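Local coordinates for protein C-glycoside 3-oxidase (Microbacterium trichothecenolyticum, PDB 7DVE) that uses bound FAD and molecular oxygen to oxidise the C3 hydroxyl of the sugar in C-glycosides such as isoorientin and mangiferin, releasing hydrogen peroxide, at residues P95-L100 against A116-V121; F40-T45 against E234-R239; E139-L144 against V480-T485. One frame throughout, in Å; residues are numbered along the deposited sequence.

Contact 1 (P95-L100 against A116-V121); sequences PGTYLL and AFSSNV. With FAD (flavin-adenine dinucleotide), chain C.
The first torsion of Tyr98 stands CG between its backbone N and carbonyl carbon (chi1 62°) and so lays the ring over Phe117 CB, while CG of Phe117, anti to its own carbonyl carbon, carries that ring on to Leu100. Their backbones form a short antiparallel pair of strands beside the FAD of this GMC oxidoreductase. Tyr98 and Phe117 are a hydrogen-bonded pair: Tyr98 N gives to Phe117 O and Phe117 N gives back to Tyr98 O, each over 2.9 Å. Both side chains consequently lie on the same face of the two strands. The CB of Phe117 sits under one face of the tyrosine ring, 3.9 Å from its centroid, in a CH-pi contact. The two rings themselves meet obliquely, with planes at 38°. At another part of the Phe117 rim the isobutyl end of Leu100 closes in, CG in the ring plane at the edge and CD2 3.7 Å from Phe117 CE1; Met398 of strand 396-401 adds to this apolar cluster. At the phenol end, Tyr98 OH lies 3.2 Å from Ser119 OG, a hydroxyl that is itself hydrogen-bonded to Arg276 and Tyr393.

Beyond the paired strands one more bond links the segments before the 116-121 chain goes on along the cofactor: Ser118 OG donates to Gly96 O over 2.8 Å, tilted 29° from the carbonyl plane. Gly96 has a positive phi, a conformation in which a side chain would be jammed against the preceding carbonyl. Ser118 and Asn120 bind FAD, and Ser119 CA comes within 3.4 Å of ribose O2B. Next to the Ser118 bond the methyl Thr97 CG2 approaches flavin methyl C8M at 3.9 Å.

Contact 2 (F40-T45 against E234-R239); sequences FEVGPT and ESLVTR. With FAD (flavin-adenine dinucleotide), chain C.
Phe40 to Pro44 runs roughly against Glu234 to Val237, at the start of strand 235-243, the end-to-end directions 148° apart, and two backbone bonds join them. Ser235 N donates to Glu41 O (2.8 Å) and Glu234 N to Gly43 O (2.9 Å). Glu234 CA adds a CH...O contact to Val42 O.

Among the side chains, Val42 and Leu236 lie side by side, Val42 CG2 3.8 Å from Leu236 CB, while Phe40 CB packs on Val237 CG2. Glu41 turns from the strand towards the cofactor. A first torsion that swings CG away from the backbone N (chi1 156°) and a bend at chi2 bring the carboxylate to both ribose hydroxyls: O3B gives to OE1 at 2.5 Å and O2B to OE2 at 2.7 Å. Gly43 N donates to the anti lone pair of Glu41 OE2, and Ser17 bonds OE1. The adenine is read by backbone, Val237 N donating nearly straight to N1A (3.1 Å) and N6A giving a weak bond to Val237 O. An acidic residue just after the second parallel strand, gripping the adenosine ribose, is the hallmark of the Rossmann-type dinucleotide-binding fold, here that of the FAD domain.

Contact 3 (E139-L144 against V480-T485); sequences ERIGFL and VIPTAT
Glu139 and Thr485 bring the backbones to within 4.7 Å, CA to CA, and, followed back from Thr485, the 480-485 loop runs alongside Arg140 and Ile141 just ahead of helix 142-145. The one hydrogen bond between the segments runs from side chain to backbone: Thr483 OG1 donates to Glu139 O over 2.9 Å. It arrives from above the carbonyl plane, 52° out of it. The threonine can make it because its hydroxyl lies between its own N and carbonyl carbon (chi1 56°), while CG2, anti to that carbon, is directed at the next residues and stands 4.0 Å from both Arg140 O and Ile141 CG1. A valine here in place of Thr483 would probably leave Glu139 O without this donor, and the two segments joined directly at this point by apolar contacts.

On one flank of that bond, the end of Ile141 meets the proline ring, CD1 lying 3.5 Å from Pro482 CD, with the two side chains crossing at about a right angle. Ile141 is the N-cap residue of the short helix, so the loop packs against the very start of it. In this GMC oxidoreductase the contact ties that helix to the connection between strand 473-475 of the parallel FAD-binding sheet and helix 490-510. On the other flank Glu139 CB touches Thr485 CG2 at 3.8 Å, the methyl also resting near Glu139 O. The extended glutamate chain carries its carboxylate past Thr485, where OE2 accepts from the backbone N of Ala486 and of Cys487 and OE1 from that of Asn136; three backbone amides thus hold the buried carboxylate, which would favour its ionised form. Thr485 OG1 is bonded instead to Gln298, and its side chain lies about 7 Å from that of His444, the probable proton acceptor of the reaction.

How the contacts relate
Contacts 1 and 2 are buried and share the FAD; contact 3 is only partly buried, on the opposite side of the chain's centre from contact 1. The first two touch directly: Val121 N probably donates to Pro44 O (2.8 Å), and residues of both line the adenosine ribose. No helix or strand is shared, though contacts 2 and 3 follow strands 37-40 and 473-475 of one parallel sheet, while contact 1 is a separate strand pair. Contact 1 adds aromatic packing to its pairing, whereas contact 2 spends a carboxylate and the N and O of one strand residue on the cofactor. Contact 3 touches neither, joining loop to helix start through a hydroxyl and small apolar groups.

Contact 1 (P95-L100 against A116-V121)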
loop_
_atom_site.group_PDB
_atom_site.type_symbol
_atom_site.label_atom_id
_atom_site.label_comp_id
_atom_site.label_asym_id
_atom_site.label_seq_id
_atom_site.Cartn_x
_atom_site.Cartn_y
_atom_site.Cartn_z
ATOM N N PRO A 95 -6.663 -8.400 -11.235
ATOM C CA PRO A 95 -5.457 -8.617 -12.052
ATOM C C PRO A 95 -4.237 -7.964 -11.428
ATOM O O PRO A 95 -4.328 -6.901 -10.827
ATOM C CB PRO A 95 -5.814 -7.988 -13.407
ATOM C CG PRO A 95 -7.282 -7.543 -13.312
ATOM C CD PRO A 95 -7.856 -8.106 -12.055
ATOM N N GLY A 96 -3.096 -8.637 -11.536
ATOM C CA GLY A 96 -1.880 -8.192 -10.902
ATOM C C GLY A 96 -1.707 -8.625 -9.460
ATOM O O GLY A 96 -0.687 -8.293 -8.848
ATOM N N THR A 97 -2.673 -9.327 -8.883
ATOM C CA THR A 97 -2.576 -9.792 -7.508
ATOM C C THR A 97 -2.999 -11.257 -7.437
ATOM O O THR A 97 -3.577 -11.803 -8.377
ATOM C CB THR A 97 -3.443 -8.968 -6.552
ATOM O OG1 THR A 97 -4.819 -9.306 -6.761
ATOM C CG2 THR A 97 -3.247 -7.497 -6.770
ATOM N N TYR A 98 -2.709 -11.893 -6.305
ATOM C CA TYR A 98 -3.156 -13.259 -6.059
ATOM C C TYR A 98 -3.597 -13.401 -4.610
ATOM O O TYR A 98 -3.220 -12.613 -3.733
ATOM C CB TYR A 98 -2.078 -14.302 -6.399
ATOM C CG TYR A 98 -0.799 -14.200 -5.590
ATOM C CD1 TYR A 98 0.114 -13.164 -5.827
ATOM C CD2 TYR A 98 -0.480 -15.157 -4.618
ATOM C CE1 TYR A 98 1.278 -13.073 -5.123
ATOM C CE2 TYR A 98 0.694 -15.066 -3.902
ATOM C CZ TYR A 98 1.565 -14.019 -4.158
ATOM O OH TYR A 98 2.737 -13.917 -3.456
ATOM N N LEU A 99 -4.421 -14.413 -4.376
ATOM C CA LEU A 99 -5.007 -14.665 -3.069
ATOM C C LEU A 99 -4.285 -15.817 -2.397
ATOM O O LEU A 99 -3.542 -16.566 -3.027
ATOM C CB LEU A 99 -6.503 -14.989 -3.187
ATOM C CG LEU A 99 -7.382 -13.982 -3.935
ATOM C CD1 LEU A 99 -8.812 -14.417 -3.898
ATOM C CD2 LEU A 99 -7.250 -12.616 -3.315
ATOM N N LEU A 100 -4.518 -15.960 -1.099
ATOM C CA LEU A 100 -4.151 -17.204 -0.439
ATOM C C LEU A 100 -4.964 -18.350 -1.028
ATOM O O LEU A 100 -6.152 -18.197 -1.340
ATOM C CB LEU A 100 -4.397 -17.110 1.064
ATOM C CG LEU A 100 -3.417 -16.258 1.878
ATOM C CD1 LEU A 100 -3.808 -16.267 3.354
ATOM C CD2 LEU A 100 -2.014 -16.799 1.695
ATOM N N ALA A 116 -4.778 -10.353 -0.356
ATOM C CA ALA A 116 -4.083 -10.479 -1.632
ATOM C C ALA A 116 -2.639 -9.994 -1.536
ATOM O O ALA A 116 -2.231 -9.359 -0.563
ATOM C CB ALA A 116 -4.827 -9.729 -2.743
ATOM N N PHE A 117 -1.867 -10.324 -2.579
ATOM C CA PHE A 117 -0.452 -10.003 -2.694
ATOM C C PHE A 117 -0.140 -9.678 -4.148
ATOM O O PHE A 117 -0.897 -10.043 -5.053
ATOM C CB PHE A 117 0.451 -11.165 -2.263
ATOM C CG PHE A 117 -0.006 -11.882 -1.026
ATOM C CD1 PHE A 117 -0.920 -12.927 -1.112
ATOM C CD2 PHE A 117 0.504 -11.537 0.212
ATOM C CE1 PHE A 117 -1.336 -13.582 -0.008
ATOM C CE2 PHE A 117 0.082 -12.209 1.355
ATOM C CZ PHE A 117 -0.837 -13.235 1.239
ATOM N N SER A 118 1.006 -9.025 -4.363
ATOM C CA SER A 118 1.629 -8.858 -5.677
ATOM C C SER A 118 3.098 -9.255 -5.579
ATOM O O SER A 118 3.766 -8.935 -4.599
ATOM C CB SER A 118 1.549 -7.404 -6.202
ATOM O OG SER A 118 0.229 -7.039 -6.543
ATOM N N SER A 119 3.610 -9.929 -6.602
ATOM C CA SER A 119 5.009 -10.367 -6.623
ATOM C C SER A 119 5.628 -9.865 -7.922
ATOM O O SER A 119 5.484 -10.509 -8.968
ATOM C CB SER A 119 5.119 -11.879 -6.509
ATOM O OG SER A 119 4.975 -12.290 -5.158
ATOM N N ASN A 120 6.309 -8.719 -7.851
ATOM C CA ASN A 120 6.861 -8.049 -9.030
ATOM C C ASN A 120 7.685 -6.852 -8.577
ATOM O O ASN A 120 7.555 -6.388 -7.442
ATOM C CB ASN A 120 5.759 -7.603 -9.989
ATOM C CG ASN A 120 4.759 -6.666 -9.327
ATOM O OD1 ASN A 120 3.708 -7.105 -8.838
ATOM N ND2 ASN A 120 5.082 -5.359 -9.304
ATOM N N VAL A 121 8.551 -6.365 -9.464
ATOM C CA VAL A 121 9.276 -5.137 -9.150
ATOM C C VAL A 121 8.275 -3.990 -9.142
ATOM O O VAL A 121 7.457 -3.855 -10.057
ATOM C CB VAL A 121 10.441 -4.923 -10.130
ATOM C CG1 VAL A 121 11.097 -3.545 -9.929
ATOM C CG2 VAL A 121 11.508 -6.024 -9.910
HETATM P PA FAD C . 4.175 -4.111 -1.515
HETATM O O1A FAD C . 3.414 -5.382 -1.443
HETATM O O2A FAD C . 3.630 -2.994 -2.320
HETATM O O5B FAD C . 5.621 -4.593 -2.045
HETATM C C5B FAD C . 6.318 -5.616 -1.331
HETATM C C4B FAD C . 7.239 -6.358 -2.266
HETATM O O4B FAD C . 7.948 -7.320 -1.431
HETATM C C3B FAD C . 6.439 -7.201 -3.281
HETATM O O3B FAD C . 6.920 -6.888 -4.603
HETATM C C2B FAD C . 6.841 -8.627 -2.878
HETATM O O2B FAD C . 6.967 -9.487 -4.014
HETATM C C1B FAD C . 8.218 -8.429 -2.276
HETATM N N9A FAD C . 8.601 -9.603 -1.410
HETATM C C8A FAD C . 7.786 -10.060 -0.445
HETATM N N7A FAD C . 8.386 -11.091 0.161
HETATM C C5A FAD C . 9.569 -11.287 -0.425
HETATM C C6A FAD C . 10.542 -12.174 -0.177
HETATM N N6A FAD C . 10.315 -13.037 0.814
HETATM N N1A FAD C . 11.691 -12.202 -0.879
HETATM C C2A FAD C . 11.855 -11.265 -1.901
HETATM N N3A FAD C . 10.827 -10.333 -2.137
HETATM C C4A FAD C . 9.707 -10.363 -1.395
HETATM N N1 FAD C . -2.882 2.045 -1.444
HETATM C C2 FAD C . -3.086 3.380 -1.140
HETATM O O2 FAD C . -2.450 3.860 -0.209
HETATM N N3 FAD C . -4.008 4.141 -1.877
HETATM C C4 FAD C . -4.695 3.557 -2.965
HETATM O O4 FAD C . -5.485 4.242 -3.621
HETATM C C4X FAD C . -4.477 2.214 -3.256
HETATM N N5 FAD C . -5.144 1.575 -4.248
HETATM C C5X FAD C . -4.796 0.299 -4.585
HETATM C C6 FAD C . -5.373 -0.336 -5.701
HETATM C C7 FAD C . -4.996 -1.613 -6.101
HETATM C C7M FAD C . -5.645 -2.280 -7.340
HETATM C C8 FAD C . -4.021 -2.295 -5.371
HETATM C C8M FAD C . -3.597 -3.712 -5.800
HETATM C C9 FAD C . -3.445 -1.676 -4.252
HETATM C C9A FAD C . -3.829 -0.385 -3.847
HETATM N N10 FAD C . -3.289 0.209 -2.758
HETATM C C10 FAD C . -3.565 1.486 -2.486
HETATM C "C1'" FAD C . -2.353 -0.493 -1.834
HETATM C "C2'" FAD C . -0.863 -0.229 -2.089
HETATM O "O2'" FAD C . -0.508 -0.820 -3.351
HETATM C "C3'" FAD C . 0.000 -0.795 -0.912
HETATM O "O3'" FAD C . -0.364 -0.146 0.314
HETATM C "C4'" FAD C . 1.487 -0.503 -1.123
HETATM O "O4'" FAD C . 1.912 -1.065 -2.356
HETATM C "C5'" FAD C . 2.327 -1.125 0.026
HETATM O "O5'" FAD C . 3.734 -1.045 -0.281
HETATM P P FAD C . 4.848 -2.034 0.351
HETATM O O1P FAD C . 6.169 -1.888 -0.318
HETATM O O2P FAD C . 4.750 -1.841 1.813
HETATM O O3P FAD C . 4.457 -3.557 -0.033
#

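Contact 2 (F40-T45 against E234-R239)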
loop_
_atom_site.group_PDB
_atom_site.type_symbol
_atom_site.label_atom_id
_atom_site.label_comp_id
_atom_site.label_asym_id
_atom_site.label_seq_id
_atom_site.Cartn_x
_atom_site.Cartn_y
_atom_site.Cartn_z
ATOM N N PHE A 40 16.450 -6.971 -2.998
ATOM C CA PHE A 40 16.040 -8.285 -3.462
ATOM C C PHE A 40 14.519 -8.338 -3.529
ATOM O O PHE A 40 13.837 -8.007 -2.553
ATOM C CB PHE A 40 16.601 -9.378 -2.550
ATOM C CG PHE A 40 18.083 -9.266 -2.341
ATOM C CD1 PHE A 40 18.968 -9.736 -3.301
ATOM C CD2 PHE A 40 18.593 -8.662 -1.203
ATOM C CE1 PHE A 40 20.337 -9.619 -3.129
ATOM C CE2 PHE A 40 19.955 -8.539 -1.023
ATOM C CZ PHE A 40 20.833 -9.020 -1.991
ATOM N N GLU A 41 14.005 -8.732 -4.693
ATOM C CA GLU A 41 12.581 -8.811 -4.984
ATOM C C GLU A 41 12.303 -10.145 -5.664
ATOM O O GLU A 41 12.944 -10.467 -6.669
ATOM C CB GLU A 41 12.139 -7.651 -5.893
ATOM C CG GLU A 41 10.885 -7.944 -6.683
ATOM C CD GLU A 41 9.655 -7.967 -5.811
ATOM O OE1 GLU A 41 9.418 -6.985 -5.088
ATOM O OE2 GLU A 41 8.924 -8.977 -5.845
ATOM N N VAL A 42 11.343 -10.907 -5.131
ATOM C CA VAL A 42 11.109 -12.263 -5.629
ATOM C C VAL A 42 10.398 -12.262 -6.986
ATOM O O VAL A 42 10.626 -13.157 -7.813
ATOM C CB VAL A 42 10.331 -13.072 -4.571
ATOM C CG1 VAL A 42 8.974 -12.431 -4.269
ATOM C CG2 VAL A 42 10.162 -14.502 -5.030
ATOM N N GLY A 43 9.544 -11.266 -7.249
ATOM C CA GLY A 43 8.805 -11.175 -8.495
ATOM C C GLY A 43 9.673 -10.759 -9.668
ATOM O O GLY A 43 10.824 -10.334 -9.502
ATOM N N PRO A 44 9.147 -10.894 -10.882
ATOM C CA PRO A 44 9.868 -10.400 -12.061
ATOM C C PRO A 44 9.801 -8.883 -12.170
ATOM O O PRO A 44 9.076 -8.197 -11.447
ATOM C CB PRO A 44 9.131 -11.057 -13.231
ATOM C CG PRO A 44 7.727 -11.261 -12.702
ATOM C CD PRO A 44 7.888 -11.572 -11.242
ATOM N N THR A 45 10.581 -8.365 -13.111
ATOM C CA THR A 45 10.396 -7.011 -13.615
ATOM C C THR A 45 9.357 -7.061 -14.722
ATOM O O THR A 45 9.581 -7.733 -15.736
ATOM C CB THR A 45 11.707 -6.457 -14.176
ATOM O OG1 THR A 45 12.776 -6.748 -13.269
ATOM C CG2 THR A 45 11.610 -4.969 -14.409
ATOM N N GLU A 234 13.479 -11.435 -9.169
ATOM C CA GLU A 234 13.433 -12.892 -9.118
ATOM C C GLU A 234 14.454 -13.423 -8.105
ATOM O O GLU A 234 15.248 -14.322 -8.384
ATOM C CB GLU A 234 13.648 -13.489 -10.511
ATOM C CG GLU A 234 12.772 -12.851 -11.590
ATOM C CD GLU A 234 12.772 -13.634 -12.891
ATOM O OE1 GLU A 234 12.438 -14.835 -12.876
ATOM O OE2 GLU A 234 13.115 -13.048 -13.937
ATOM N N SER A 235 14.442 -12.825 -6.918
ATOM C CA SER A 235 15.389 -13.158 -5.858
ATOM C C SER A 235 14.608 -13.294 -4.559
ATOM O O SER A 235 14.165 -12.286 -3.994
ATOM C CB SER A 235 16.478 -12.098 -5.737
ATOM O OG SER A 235 17.304 -12.119 -6.887
ATOM N N LEU A 236 14.436 -14.531 -4.091
ATOM C CA LEU A 236 13.659 -14.796 -2.892
ATOM C C LEU A 236 14.552 -14.782 -1.662
ATOM O O LEU A 236 15.554 -15.495 -1.607
ATOM C CB LEU A 236 12.945 -16.141 -2.999
ATOM C CG LEU A 236 12.274 -16.649 -1.720
ATOM C CD1 LEU A 236 11.075 -15.783 -1.335
ATOM C CD2 LEU A 236 11.859 -18.101 -1.890
ATOM N N VAL A 237 14.190 -13.970 -0.683
ATOM C CA VAL A 237 14.861 -13.973 0.609
ATOM C C VAL A 237 14.143 -14.987 1.492
ATOM O O VAL A 237 12.951 -14.835 1.783
ATOM C CB VAL A 237 14.868 -12.572 1.243
ATOM C CG1 VAL A 237 15.484 -12.599 2.644
ATOM C CG2 VAL A 237 15.638 -11.599 0.363
ATOM N N THR A 238 14.864 -16.041 1.894
ATOM C CA THR A 238 14.299 -17.084 2.738
ATOM C C THR A 238 14.635 -16.908 4.212
ATOM O O THR A 238 13.958 -17.503 5.058
ATOM C CB THR A 238 14.782 -18.463 2.279
ATOM O OG1 THR A 238 16.209 -18.466 2.216
ATOM C CG2 THR A 238 14.248 -18.778 0.906
ATOM N N ARG A 239 15.632 -16.085 4.543
ATOM C CA ARG A 239 16.078 -15.971 5.923
ATOM C C ARG A 239 16.808 -14.649 6.134
ATOM O O ARG A 239 17.587 -14.217 5.280
ATOM C CB ARG A 239 16.996 -17.139 6.289
ATOM C CG ARG A 239 16.991 -17.504 7.750
ATOM C CD ARG A 239 18.029 -18.600 8.073
ATOM N NE ARG A 239 18.200 -19.546 6.973
ATOM C CZ ARG A 239 19.307 -20.239 6.736
ATOM N NH1 ARG A 239 20.377 -20.121 7.509
ATOM N NH2 ARG A 239 19.337 -21.086 5.707
HETATM P PA FAD C . 4.175 -4.111 -1.515
HETATM O O1A FAD C . 3.414 -5.382 -1.443
HETATM O O2A FAD C . 3.630 -2.994 -2.320
HETATM O O5B FAD C . 5.621 -4.593 -2.045
HETATM C C5B FAD C . 6.318 -5.616 -1.331
HETATM C C4B FAD C . 7.239 -6.358 -2.266
HETATM O O4B FAD C . 7.948 -7.320 -1.431
HETATM C C3B FAD C . 6.439 -7.201 -3.281
HETATM O O3B FAD C . 6.920 -6.888 -4.603
HETATM C C2B FAD C . 6.841 -8.627 -2.878
HETATM O O2B FAD C . 6.967 -9.487 -4.014
HETATM C C1B FAD C . 8.218 -8.429 -2.276
HETATM N N9A FAD C . 8.601 -9.603 -1.410
HETATM C C8A FAD C . 7.786 -10.060 -0.445
HETATM N N7A FAD C . 8.386 -11.091 0.161
HETATM C C5A FAD C . 9.569 -11.287 -0.425
HETATM C C6A FAD C . 10.542 -12.174 -0.177
HETATM N N6A FAD C . 10.315 -13.037 0.814
HETATM N N1A FAD C . 11.691 -12.202 -0.879
HETATM C C2A FAD C . 11.855 -11.265 -1.901
HETATM N N3A FAD C . 10.827 -10.333 -2.137
HETATM C C4A FAD C . 9.707 -10.363 -1.395
HETATM N N1 FAD C . -2.882 2.045 -1.444
HETATM C C2 FAD C . -3.086 3.380 -1.140
HETATM O O2 FAD C . -2.450 3.860 -0.209
HETATM N N3 FAD C . -4.008 4.141 -1.877
HETATM C C4 FAD C . -4.695 3.557 -2.965
HETATM O O4 FAD C . -5.485 4.242 -3.621
HETATM C C4X FAD C . -4.477 2.214 -3.256
HETATM N N5 FAD C . -5.144 1.575 -4.248
HETATM C C5X FAD C . -4.796 0.299 -4.585
HETATM C C6 FAD C . -5.373 -0.336 -5.701
HETATM C C7 FAD C . -4.996 -1.613 -6.101
HETATM C C7M FAD C . -5.645 -2.280 -7.340
HETATM C C8 FAD C . -4.021 -2.295 -5.371
HETATM C C8M FAD C . -3.597 -3.712 -5.800
HETATM C C9 FAD C . -3.445 -1.676 -4.252
HETATM C C9A FAD C . -3.829 -0.385 -3.847
HETATM N N10 FAD C . -3.289 0.209 -2.758
HETATM C C10 FAD C . -3.565 1.486 -2.486
HETATM C "C1'" FAD C . -2.353 -0.493 -1.834
HETATM C "C2'" FAD C . -0.863 -0.229 -2.089
HETATM O "O2'" FAD C . -0.508 -0.820 -3.351
HETATM C "C3'" FAD C . 0.000 -0.795 -0.912
HETATM O "O3'" FAD C . -0.364 -0.146 0.314
HETATM C "C4'" FAD C . 1.487 -0.503 -1.123
HETATM O "O4'" FAD C . 1.912 -1.065 -2.356
HETATM C "C5'" FAD C . 2.327 -1.125 0.026
HETATM O "O5'" FAD C . 3.734 -1.045 -0.281
HETATM P P FAD C . 4.848 -2.034 0.351
HETATM O O1P FAD C . 6.169 -1.888 -0.318
HETATM O O2P FAD C . 4.750 -1.841 1.813
HETATM O O3P FAD C . 4.457 -3.557 -0.033
#

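Contact 3 (E139-L144 against V480-T485)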
loop_
_atom_site.group_PDB
_atom_site.type_symbol
_atom_site.label_atom_id
_atom_site.label_comp_id
_atom_site.label_asym_id
_atom_site.label_seq_id
_atom_site.Cartn_x
_atom_site.Cartn_y
_atom_site.Cartn_z
ATOM N N GLU A 139 -6.473 8.366 13.824
ATOM C CA GLU A 139 -5.556 7.600 12.978
ATOM C C GLU A 139 -4.097 8.023 13.112
ATOM O O GLU A 139 -3.226 7.305 12.605
ATOM C CB GLU A 139 -5.895 7.705 11.487
ATOM C CG GLU A 139 -7.342 7.893 11.127
ATOM C CD GLU A 139 -7.503 8.122 9.630
ATOM O OE1 GLU A 139 -7.288 9.267 9.176
ATOM O OE2 GLU A 139 -7.812 7.166 8.899
ATOM N N ARG A 140 -3.810 9.178 13.704
ATOM C CA ARG A 140 -2.464 9.727 13.680
ATOM C C ARG A 140 -1.633 9.135 14.801
ATOM O O ARG A 140 -2.109 8.978 15.931
ATOM C CB ARG A 140 -2.501 11.254 13.801
ATOM C CG ARG A 140 -3.172 11.925 12.598
ATOM C CD ARG A 140 -3.217 13.437 12.720
ATOM N NE ARG A 140 -1.901 14.061 12.717
ATOM C CZ ARG A 140 -1.309 14.599 11.655
ATOM N NH1 ARG A 140 -1.822 14.481 10.443
ATOM N NH2 ARG A 140 -0.176 15.284 11.817
ATOM N N ILE A 141 -0.381 8.811 14.491
ATOM C CA ILE A 141 0.496 8.273 15.525
ATOM C C ILE A 141 0.889 9.425 16.456
ATOM O O ILE A 141 1.596 10.361 16.068
ATOM C CB ILE A 141 1.712 7.563 14.922
ATOM C CG1 ILE A 141 1.235 6.358 14.098
ATOM C CG2 ILE A 141 2.609 7.074 16.019
ATOM C CD1 ILE A 141 2.162 5.929 12.978
ATOM N N GLY A 142 0.414 9.358 17.697
ATOM C CA GLY A 142 0.483 10.511 18.574
ATOM C C GLY A 142 1.892 10.858 19.012
ATOM O O GLY A 142 2.250 12.039 19.088
ATOM N N PHE A 143 2.707 9.850 19.337
ATOM C CA PHE A 143 4.058 10.180 19.778
ATOM C C PHE A 143 4.894 10.761 18.648
ATOM O O PHE A 143 5.890 11.436 18.919
ATOM C CB PHE A 143 4.765 8.977 20.412
ATOM C CG PHE A 143 4.756 7.716 19.584
ATOM C CD1 PHE A 143 5.706 7.505 18.591
ATOM C CD2 PHE A 143 3.829 6.713 19.844
ATOM C CE1 PHE A 143 5.718 6.326 17.852
ATOM C CE2 PHE A 143 3.834 5.525 19.105
ATOM C CZ PHE A 143 4.776 5.331 18.110
ATOM N N LEU A 144 4.506 10.527 17.398
ATOM C CA LEU A 144 5.134 11.213 16.283
ATOM C C LEU A 144 4.507 12.571 16.024
ATOM O O LEU A 144 5.214 13.487 15.609
ATOM C CB LEU A 144 5.061 10.352 15.016
ATOM C CG LEU A 144 5.922 9.089 15.078
ATOM C CD1 LEU A 144 5.915 8.387 13.743
ATOM C CD2 LEU A 144 7.359 9.418 15.533
ATOM N N VAL A 480 3.690 -1.430 9.688
ATOM C CA VAL A 480 4.287 -0.668 10.790
ATOM C C VAL A 480 3.260 0.234 11.473
ATOM O O VAL A 480 3.472 0.651 12.615
ATOM C CB VAL A 480 5.499 0.168 10.305
ATOM C CG1 VAL A 480 6.135 0.941 11.432
ATOM C CG2 VAL A 480 6.576 -0.709 9.673
ATOM N N ILE A 481 2.147 0.545 10.822
ATOM C CA ILE A 481 1.177 1.476 11.396
ATOM C C ILE A 481 0.535 0.848 12.626
ATOM O O ILE A 481 -0.016 -0.265 12.552
ATOM C CB ILE A 481 0.124 1.878 10.359
ATOM C CG1 ILE A 481 0.778 2.704 9.255
ATOM C CG2 ILE A 481 -1.044 2.618 11.005
ATOM C CD1 ILE A 481 -0.065 2.762 7.970
ATOM N N PRO A 482 0.614 1.486 13.777
ATOM C CA PRO A 482 0.143 0.826 15.004
ATOM C C PRO A 482 -1.253 1.263 15.406
ATOM O O PRO A 482 -1.847 0.686 16.305
ATOM C CB PRO A 482 1.187 1.260 16.042
ATOM C CG PRO A 482 1.631 2.617 15.582
ATOM C CD PRO A 482 1.363 2.721 14.074
ATOM N N THR A 483 -1.792 2.281 14.761
ATOM C CA THR A 483 -3.089 2.822 15.132
ATOM C C THR A 483 -4.198 2.212 14.269
ATOM O O THR A 483 -3.954 1.482 13.304
ATOM C CB THR A 483 -3.070 4.337 14.980
ATOM O OG1 THR A 483 -2.687 4.631 13.633
ATOM C CG2 THR A 483 -2.055 4.981 15.979
ATOM N N ALA A 484 -5.436 2.511 14.652
ATOM C CA ALA A 484 -6.617 2.082 13.920
ATOM C C ALA A 484 -6.909 3.157 12.883
ATOM O O ALA A 484 -7.225 4.294 13.248
ATOM C CB ALA A 484 -7.787 1.881 14.882
ATOM N N THR A 485 -6.747 2.826 11.598
ATOM C CA THR A 485 -6.843 3.812 10.535
ATOM C C THR A 485 -7.923 3.396 9.540
ATOM O O THR A 485 -8.221 2.212 9.387
ATOM C CB THR A 485 -5.492 4.003 9.777
ATOM O OG1 THR A 485 -5.197 2.802 9.030
ATOM C CG2 THR A 485 -4.327 4.338 10.720
#